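Local coordinates for protein transcriptional regulator, TetR family (Agrobacterium tumefaciens, PDB 2G7S) that probably binds operator DNA as a dimer and regulates transcription, as in other TetR-family regulators, at residues C16-S28 with T100-E112. Residues are numbered along the deposited sequence; the frame is centred on the assembly and turned at random.
Sequences CARTLIIRGGYNS and THPFCVCALLASE
Ile-22 and Val-105 have CA atoms 5.7 Å apart where helix 16-24 crosses the short helix 105-110 at 48°, the two axes 9.0 Å apart at their closest. Ile-22 fills the middle of the contact: its CG1 rests 3.5 Å from Val-105 CG2, its CG2 lies against Pro-102 and the CB of Phe-103, and its CD1 sits over one face of the His-101 ring, a CH-pi contact 3.8 Å from the centroid. With CG anti to its carbonyl carbon (chi1 -70°), His-101 lays that ring across the helix flank. At the ring edge, near its plane, NE2 shares a hydrogen bond of 3.2 Å with Thr-19 OG1, which, with the methyl over its face, limits the turn of the imidazole. A water joins ND1, weakly, to Arg-18 NH1, whose guanidinium also forms a salt bridge with Glu-66 of helix 52-77. Leu-108 reaches the last turn, its CD1 3.2 Å from Ile-22 O and its CD2 against the backbone of Gly-25. This glycine leaves the helix with positive phi, and its bare CA lets the extended Glu-112 side chain come close. There the syn lone pair of Glu-112 OE1 takes a nearly straight bond (176°) from Tyr-26 N, 2.8 Å long, while a water that accepts from Asn-27 N lies within hydrogen-bonding distance of OE2 and Gly-24 O, though perhaps not serving both. Leu-109 CD2 touches both Ile-21 CD1 and Tyr-26 CB. The contact thus seats the first helix of the DNA-binding domain and the turn after it on the regulatory domain, the interdomain junction of the TetR fold.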
ATOM      1  N   CYS A  16     -13.116  -2.941 -18.153  1.00 12.15           N
ATOM      2  CA  CYS A  16     -12.079  -3.987 -18.222  1.00 11.77           C
ATOM      3  C   CYS A  16     -10.762  -3.495 -17.625  1.00 11.56           C
ATOM      4  O   CYS A  16     -10.162  -4.148 -16.769  1.00 13.17           O
ATOM      5  CB  CYS A  16     -11.882  -4.424 -19.701  1.00 11.65           C
ATOM      6  SG  CYS A  16     -10.488  -5.516 -19.896  1.00 14.32           S
ATOM      7  N   ALA A  17     -10.322  -2.316 -18.054  1.00 11.24           N
ATOM      8  CA  ALA A  17      -9.052  -1.792 -17.564  1.00 11.34           C
ATOM      9  C   ALA A  17      -9.122  -1.571 -16.035  1.00 10.73           C
ATOM     10  O   ALA A  17      -8.121  -1.790 -15.324  1.00 12.09           O
ATOM     11  CB  ALA A  17      -8.745  -0.508 -18.249  1.00 11.59           C
ATOM     12  N   ARG A  18     -10.268  -1.164 -15.540  1.00 11.44           N
ATOM     13  CA  ARG A  18     -10.373  -0.956 -14.058  1.00 12.78           C
ATOM     14  C   ARG A  18     -10.158  -2.319 -13.363  1.00 12.07           C
ATOM     15  O   ARG A  18      -9.418  -2.410 -12.365  1.00 12.35           O
ATOM     16  CB  ARG A  18     -11.715  -0.371 -13.696  1.00 13.93           C
ATOM     17  CG  ARG A  18     -11.591   0.033 -12.215  1.00 19.18           C
ATOM     18  CD  ARG A  18     -12.679   0.581 -11.451  1.00 24.34           C
ATOM     19  NE  ARG A  18     -13.389   1.621 -12.129  1.00 23.61           N
ATOM     20  CZ  ARG A  18     -14.456   2.240 -11.576  1.00 21.89           C
ATOM     21  NH1 ARG A  18     -14.842   1.876 -10.346  1.00 24.39           N
ATOM     22  NH2 ARG A  18     -15.126   3.165 -12.281  1.00 19.44           N
ATOM     23  N   THR A  19     -10.817  -3.376 -13.837  1.00 12.23           N
ATOM     24  CA  THR A  19     -10.649  -4.656 -13.173  1.00 12.26           C
ATOM     25  C   THR A  19      -9.203  -5.126 -13.263  1.00 12.28           C
ATOM     26  O   THR A  19      -8.635  -5.599 -12.279  1.00 12.58           O
ATOM     27  CB  THR A  19     -11.603  -5.664 -13.849  1.00 13.51           C
ATOM     28  OG1 THR A  19     -12.929  -5.176 -13.664  1.00 17.24           O
ATOM     29  CG2 THR A  19     -11.466  -7.045 -13.272  1.00 17.48           C
ATOM     30  N   LEU A  20      -8.565  -4.924 -14.421  1.00 11.69           N
ATOM     31  CA  LEU A  20      -7.171  -5.377 -14.570  1.00 11.91           C
ATOM     32  C   LEU A  20      -6.221  -4.568 -13.668  1.00 10.69           C
ATOM     33  O   LEU A  20      -5.273  -5.109 -13.103  1.00 11.41           O
ATOM     34  CB  LEU A  20      -6.668  -5.315 -16.051  1.00 12.39           C
ATOM     35  CG  LEU A  20      -7.550  -6.165 -17.031  1.00 14.46           C
ATOM     36  CD1 LEU A  20      -7.004  -5.950 -18.427  1.00 14.10           C
ATOM     37  CD2 LEU A  20      -7.475  -7.655 -16.602  1.00 18.07           C
ATOM     38  N   ILE A  21      -6.437  -3.241 -13.595  1.00 10.10           N
ATOM     39  CA  ILE A  21      -5.531  -2.412 -12.844  1.00  9.99           C
ATOM     40  C   ILE A  21      -5.607  -2.732 -11.327  1.00  8.99           C
ATOM     41  O   ILE A  21      -4.578  -2.602 -10.600  1.00 10.02           O
ATOM     42  CB  ILE A  21      -5.758  -0.936 -13.164  1.00 10.73           C
ATOM     43  CG1 ILE A  21      -4.503  -0.140 -13.230  1.00 14.24           C
ATOM     44  CG2 ILE A  21      -6.973  -0.396 -12.476  1.00 14.16           C
ATOM     45  CD1 ILE A  21      -4.649   1.260 -13.857  1.00 15.31           C
ATOM     46  N   ILE A  22      -6.789  -3.151 -10.853  1.00  7.66           N
ATOM     47  CA  ILE A  22      -6.905  -3.530  -9.450  1.00  7.94           C
ATOM     48  C   ILE A  22      -6.150  -4.804  -9.113  1.00  8.13           C
ATOM     49  O   ILE A  22      -5.795  -5.058  -7.934  1.00  8.76           O
ATOM     50  CB  ILE A  22      -8.420  -3.533  -9.070  1.00  9.92           C
ATOM     51  CG1 ILE A  22      -8.939  -2.113  -9.069  1.00 11.11           C
ATOM     52  CG2 ILE A  22      -8.642  -4.159  -7.687  1.00 13.14           C
ATOM     53  CD1 ILE A  22     -10.478  -2.100  -9.081  1.00 15.25           C
ATOM     54  N   ARG A  23      -5.859  -5.623 -10.116  0.50  8.83           N
ATOM     55  CA  ARG A  23      -5.058  -6.807  -9.855  0.50  9.86           C
ATOM     56  C   ARG A  23      -3.578  -6.540  -9.684  0.50  9.88           C
ATOM     57  O   ARG A  23      -2.890  -7.225  -8.930  0.50  9.38           O
ATOM     58  CB  ARG A  23      -5.249  -7.858 -10.947  0.50 10.97           C
ATOM     59  CG  ARG A  23      -6.644  -8.522 -10.899  0.50 13.64           C
ATOM     60  CD  ARG A  23      -7.064  -8.994 -12.257  0.50 20.31           C
ATOM     61  NE  ARG A  23      -6.046  -9.666 -13.066  0.50 24.57           N
ATOM     62  CZ  ARG A  23      -5.419  -9.081 -14.089  0.50 24.96           C
ATOM     63  NH1 ARG A  23      -5.650  -7.821 -14.338  0.50 29.53           N
ATOM     64  NH2 ARG A  23      -4.562  -9.744 -14.852  0.50 20.78           N
ATOM     65  N   GLY A  24      -3.049  -5.595 -10.460  1.00 11.05           N
ATOM     66  CA  GLY A  24      -1.580  -5.442 -10.503  1.00 12.07           C
ATOM     67  C   GLY A  24      -1.040  -4.086 -10.843  1.00 11.06           C
ATOM     68  O   GLY A  24       0.152  -4.050 -11.089  1.00 12.57           O
ATOM     69  N   GLY A  25      -1.867  -3.038 -10.923  1.00  9.85           N
ATOM     70  CA  GLY A  25      -1.381  -1.712 -11.206  1.00 10.88           C
ATOM     71  C   GLY A  25      -1.159  -1.415 -12.690  1.00  8.85           C
ATOM     72  O   GLY A  25      -1.472  -2.202 -13.605  1.00  9.97           O
ATOM     73  N   TYR A  26      -0.547  -0.271 -12.914  1.00  8.26           N
ATOM     74  CA  TYR A  26      -0.483   0.332 -14.237  1.00  9.17           C
ATOM     75  C   TYR A  26       0.186  -0.584 -15.265  1.00  8.31           C
ATOM     76  O   TYR A  26      -0.195  -0.620 -16.438  1.00 10.37           O
ATOM     77  CB  TYR A  26       0.341   1.600 -14.111  1.00  9.28           C
ATOM     78  CG  TYR A  26       0.316   2.435 -15.372  1.00  9.74           C
ATOM     79  CD1 TYR A  26      -0.750   3.297 -15.631  1.00 10.34           C
ATOM     80  CD2 TYR A  26       1.394   2.400 -16.297  1.00 11.35           C
ATOM     81  CE1 TYR A  26      -0.770   4.089 -16.808  1.00 11.77           C
ATOM     82  CE2 TYR A  26       1.348   3.207 -17.471  1.00 12.17           C
ATOM     83  CZ  TYR A  26       0.254   4.012 -17.712  1.00 11.27           C
ATOM     84  OH  TYR A  26       0.180   4.778 -18.844  1.00 13.23           O
ATOM     85  N   ASN A  27       1.252  -1.263 -14.855  1.00  8.53           N
ATOM     86  CA  ASN A  27       2.110  -2.023 -15.779  1.00  9.80           C
ATOM     87  C   ASN A  27       1.761  -3.487 -15.836  1.00 12.25           C
ATOM     88  O   ASN A  27       2.509  -4.294 -16.427  1.00 14.63           O
ATOM     89  CB  ASN A  27       3.580  -1.801 -15.427  1.00  9.92           C
ATOM     90  CG  ASN A  27       4.072  -0.442 -15.869  1.00 10.81           C
ATOM     91  OD1 ASN A  27       4.024  -0.154 -17.071  1.00 16.02           O
ATOM     92  ND2 ASN A  27       4.524   0.405 -14.927  1.00 11.79           N
ATOM     93  N   SER A  28       0.659  -3.866 -15.209  1.00 12.10           N
ATOM     94  CA  SER A  28       0.309  -5.288 -15.145  1.00 13.78           C
ATOM     95  C   SER A  28      -0.644  -5.699 -16.261  1.00 15.67           C
ATOM     96  O   SER A  28      -1.054  -6.881 -16.282  1.00 18.76           O
ATOM     97  CB  SER A  28      -0.411  -5.574 -13.846  1.00 17.12           C
ATOM     98  OG  SER A  28      -1.702  -5.002 -13.729  1.00 16.75           O
ATOM     99  N   THR A 100     -14.298  -8.752  -6.599  0.50 19.43           N
ATOM    100  CA  THR A 100     -14.197  -8.285  -7.977  0.50 20.39           C
ATOM    101  C   THR A 100     -13.171  -7.116  -8.039  0.50 19.09           C
ATOM    102  O   THR A 100     -12.214  -7.151  -8.860  0.50 21.13           O
ATOM    103  CB  THR A 100     -15.619  -7.937  -8.481  0.50 20.77           C
ATOM    104  OG1 THR A 100     -16.342  -9.164  -8.696  0.50 24.61           O
ATOM    105  CG2 THR A 100     -15.603  -7.083  -9.757  0.50 21.42           C
ATOM    106  N   HIS A 101     -13.334  -6.146  -7.115  1.00 19.08           N
ATOM    107  CA  HIS A 101     -12.555  -4.903  -6.929  1.00 17.53           C
ATOM    108  C   HIS A 101     -12.162  -4.756  -5.409  1.00 15.48           C
ATOM    109  O   HIS A 101     -12.592  -3.858  -4.727  1.00 16.77           O
ATOM    110  CB  HIS A 101     -13.443  -3.712  -7.314  1.00 20.09           C
ATOM    111  CG  HIS A 101     -13.737  -3.590  -8.803  1.00 25.66           C
ATOM    112  ND1 HIS A 101     -14.424  -2.514  -9.328  1.00 29.31           N
ATOM    113  CD2 HIS A 101     -13.318  -4.323  -9.871  1.00 27.44           C
ATOM    114  CE1 HIS A 101     -14.512  -2.647 -10.643  1.00 28.06           C
ATOM    115  NE2 HIS A 101     -13.864  -3.748 -10.999  1.00 25.34           N
ATOM    116  N   PRO A 102     -11.347  -5.685  -4.871  1.00 11.73           N
ATOM    117  CA  PRO A 102     -11.007  -5.734  -3.456  1.00 11.63           C
ATOM    118  C   PRO A 102      -9.854  -4.794  -3.081  1.00  9.93           C
ATOM    119  O   PRO A 102      -9.241  -4.982  -2.046  1.00 12.21           O
ATOM    120  CB  PRO A 102     -10.574  -7.197  -3.244  1.00 13.21           C
ATOM    121  CG  PRO A 102      -9.835  -7.485  -4.574  1.00 13.08           C
ATOM    122  CD  PRO A 102     -10.739  -6.825  -5.617  1.00 14.48           C
ATOM    123  N   PHE A 103      -9.566  -3.793  -3.902  1.00  9.49           N
ATOM    124  CA  PHE A 103      -8.479  -2.856  -3.593  1.00  8.58           C
ATOM    125  C   PHE A 103      -8.874  -1.523  -4.230  1.00  8.37           C
ATOM    126  O   PHE A 103      -9.479  -1.521  -5.324  1.00 11.34           O
ATOM    127  CB  PHE A 103      -7.141  -3.347  -4.157  1.00  8.77           C
ATOM    128  CG  PHE A 103      -5.923  -3.022  -3.276  1.00  6.87           C
ATOM    129  CD1 PHE A 103      -5.369  -3.963  -2.446  1.00  8.13           C
ATOM    130  CD2 PHE A 103      -5.333  -1.781  -3.336  1.00  9.15           C
ATOM    131  CE1 PHE A 103      -4.254  -3.704  -1.670  1.00  7.97           C
ATOM    132  CE2 PHE A 103      -4.194  -1.517  -2.587  1.00  8.98           C
ATOM    133  CZ  PHE A 103      -3.681  -2.447  -1.745  1.00  8.02           C
ATOM    134  N   CYS A 104      -8.507  -0.425  -3.610  1.00  8.35           N
ATOM    135  CA  CYS A 104      -8.743   0.898  -4.175  1.00  7.53           C
ATOM    136  C   CYS A 104      -7.757   1.125  -5.360  1.00  7.19           C
ATOM    137  O   CYS A 104      -6.552   0.943  -5.215  1.00  7.54           O
ATOM    138  CB  CYS A 104      -8.504   1.904  -3.059  1.00 10.10           C
ATOM    139  SG  CYS A 104      -8.478   3.636  -3.719  1.00  8.57           S
ATOM    140  N   VAL A 105      -8.286   1.520  -6.525  1.00  7.42           N
ATOM    141  CA  VAL A 105      -7.450   1.816  -7.690  1.00  7.59           C
ATOM    142  C   VAL A 105      -6.392   2.833  -7.344  1.00  5.90           C
ATOM    143  O   VAL A 105      -5.239   2.721  -7.793  1.00  7.67           O
ATOM    144  CB  VAL A 105      -8.420   2.434  -8.771  1.00 10.41           C
ATOM    145  CG1 VAL A 105      -7.614   3.095  -9.907  1.00 12.97           C
ATOM    146  CG2 VAL A 105      -9.405   1.394  -9.317  1.00 14.34           C
ATOM    147  N   CYS A 106      -6.792   3.871  -6.582  1.00  7.29           N
ATOM    148  CA  CYS A 106      -5.846   4.971  -6.340  1.00  6.50           C
ATOM    149  C   CYS A 106      -4.810   4.542  -5.301  1.00  6.37           C
ATOM    150  O   CYS A 106      -3.635   4.899  -5.419  1.00  7.33           O
ATOM    151  CB  CYS A 106      -6.543   6.222  -5.885  1.00  7.64           C
ATOM    152  SG  CYS A 106      -7.451   6.950  -7.294  1.00 10.48           S
ATOM    153  N   ALA A 107      -5.208   3.767  -4.279  1.00  6.98           N
ATOM    154  CA  ALA A 107      -4.216   3.331  -3.328  1.00  7.33           C
ATOM    155  C   ALA A 107      -3.163   2.447  -4.033  1.00  6.85           C
ATOM    156  O   ALA A 107      -1.964   2.468  -3.699  1.00  7.85           O
ATOM    157  CB  ALA A 107      -4.908   2.571  -2.158  1.00  7.71           C
ATOM    158  N   LEU A 108      -3.622   1.586  -4.951  1.00  6.53           N
ATOM    159  CA  LEU A 108      -2.700   0.707  -5.634  1.00  6.91           C
ATOM    160  C   LEU A 108      -1.750   1.542  -6.496  1.00  6.88           C
ATOM    161  O   LEU A 108      -0.532   1.337  -6.497  1.00  8.26           O
ATOM    162  CB  LEU A 108      -3.486  -0.399  -6.466  1.00  8.69           C
ATOM    163  CG  LEU A 108      -2.715  -1.762  -6.649  1.00  9.98           C
ATOM    164  CD1 LEU A 108      -3.660  -2.837  -7.171  1.00 12.81           C
ATOM    165  CD2 LEU A 108      -1.444  -1.747  -7.430  1.00 17.99           C
ATOM    166  N   LEU A 109      -2.327   2.433  -7.313  1.00  6.47           N
ATOM    167  CA  LEU A 109      -1.465   3.235  -8.186  1.00  5.95           C
ATOM    168  C   LEU A 109      -0.492   4.081  -7.348  1.00  6.44           C
ATOM    169  O   LEU A 109       0.592   4.363  -7.835  1.00  7.71           O
ATOM    170  CB  LEU A 109      -2.308   4.145  -9.067  1.00  7.13           C
ATOM    171  CG  LEU A 109      -3.048   3.414 -10.203  1.00  8.72           C
ATOM    172  CD1 LEU A 109      -4.092   4.331 -10.850  1.00 10.02           C
ATOM    173  CD2 LEU A 109      -2.087   2.897 -11.316  1.00 11.99           C
ATOM    174  N   ALA A 110      -0.917   4.533  -6.159  1.00  6.94           N
ATOM    175  CA  ALA A 110       0.007   5.368  -5.394  1.00  7.07           C
ATOM    176  C   ALA A 110       1.311   4.657  -5.104  1.00  6.68           C
ATOM    177  O   ALA A 110       2.342   5.311  -4.986  1.00  8.31           O
ATOM    178  CB  ALA A 110      -0.671   5.792  -4.073  1.00  7.78           C
ATOM    179  N   SER A 111       1.300   3.325  -4.979  0.50  6.44           N
ATOM    180  CA  SER A 111       2.543   2.640  -4.651  0.50  6.98           C
ATOM    181  C   SER A 111       3.503   2.646  -5.813  0.50  6.91           C
ATOM    182  O   SER A 111       4.658   2.246  -5.645  0.50  7.45           O
ATOM    183  CB  SER A 111       2.275   1.190  -4.303  0.50  5.37           C
ATOM    184  OG  SER A 111       1.831   0.472  -5.458  0.50  5.60           O
ATOM    185  N   GLU A 112       3.007   3.031  -6.982  1.00  6.73           N
ATOM    186  CA  GLU A 112       3.865   3.005  -8.207  1.00  7.83           C
ATOM    187  C   GLU A 112       4.160   4.417  -8.728  1.00  7.59           C
ATOM    188  O   GLU A 112       4.648   4.573  -9.870  1.00  8.29           O
ATOM    189  CB  GLU A 112       3.127   2.299  -9.342  1.00 12.23           C
ATOM    190  CG  GLU A 112       2.492   1.111  -9.064  1.00 16.65           C
ATOM    191  CD  GLU A 112       1.662   0.551 -10.234  1.00 13.70           C
ATOM    192  OE1 GLU A 112       0.730   1.120 -10.846  1.00 13.21           O
ATOM    193  OE2 GLU A 112       1.810  -0.618 -10.320  1.00 21.52           O
TER
HETATM  194  O   HOH W   1     -13.471  -0.050  -8.532  1.00 23.02           O
HETATM  195  O   HOH W   2      -9.602  -6.991 -10.029  1.00 14.73           O
HETATM  196  O   HOH W   3       2.062  -2.336 -12.283  1.00 10.05           O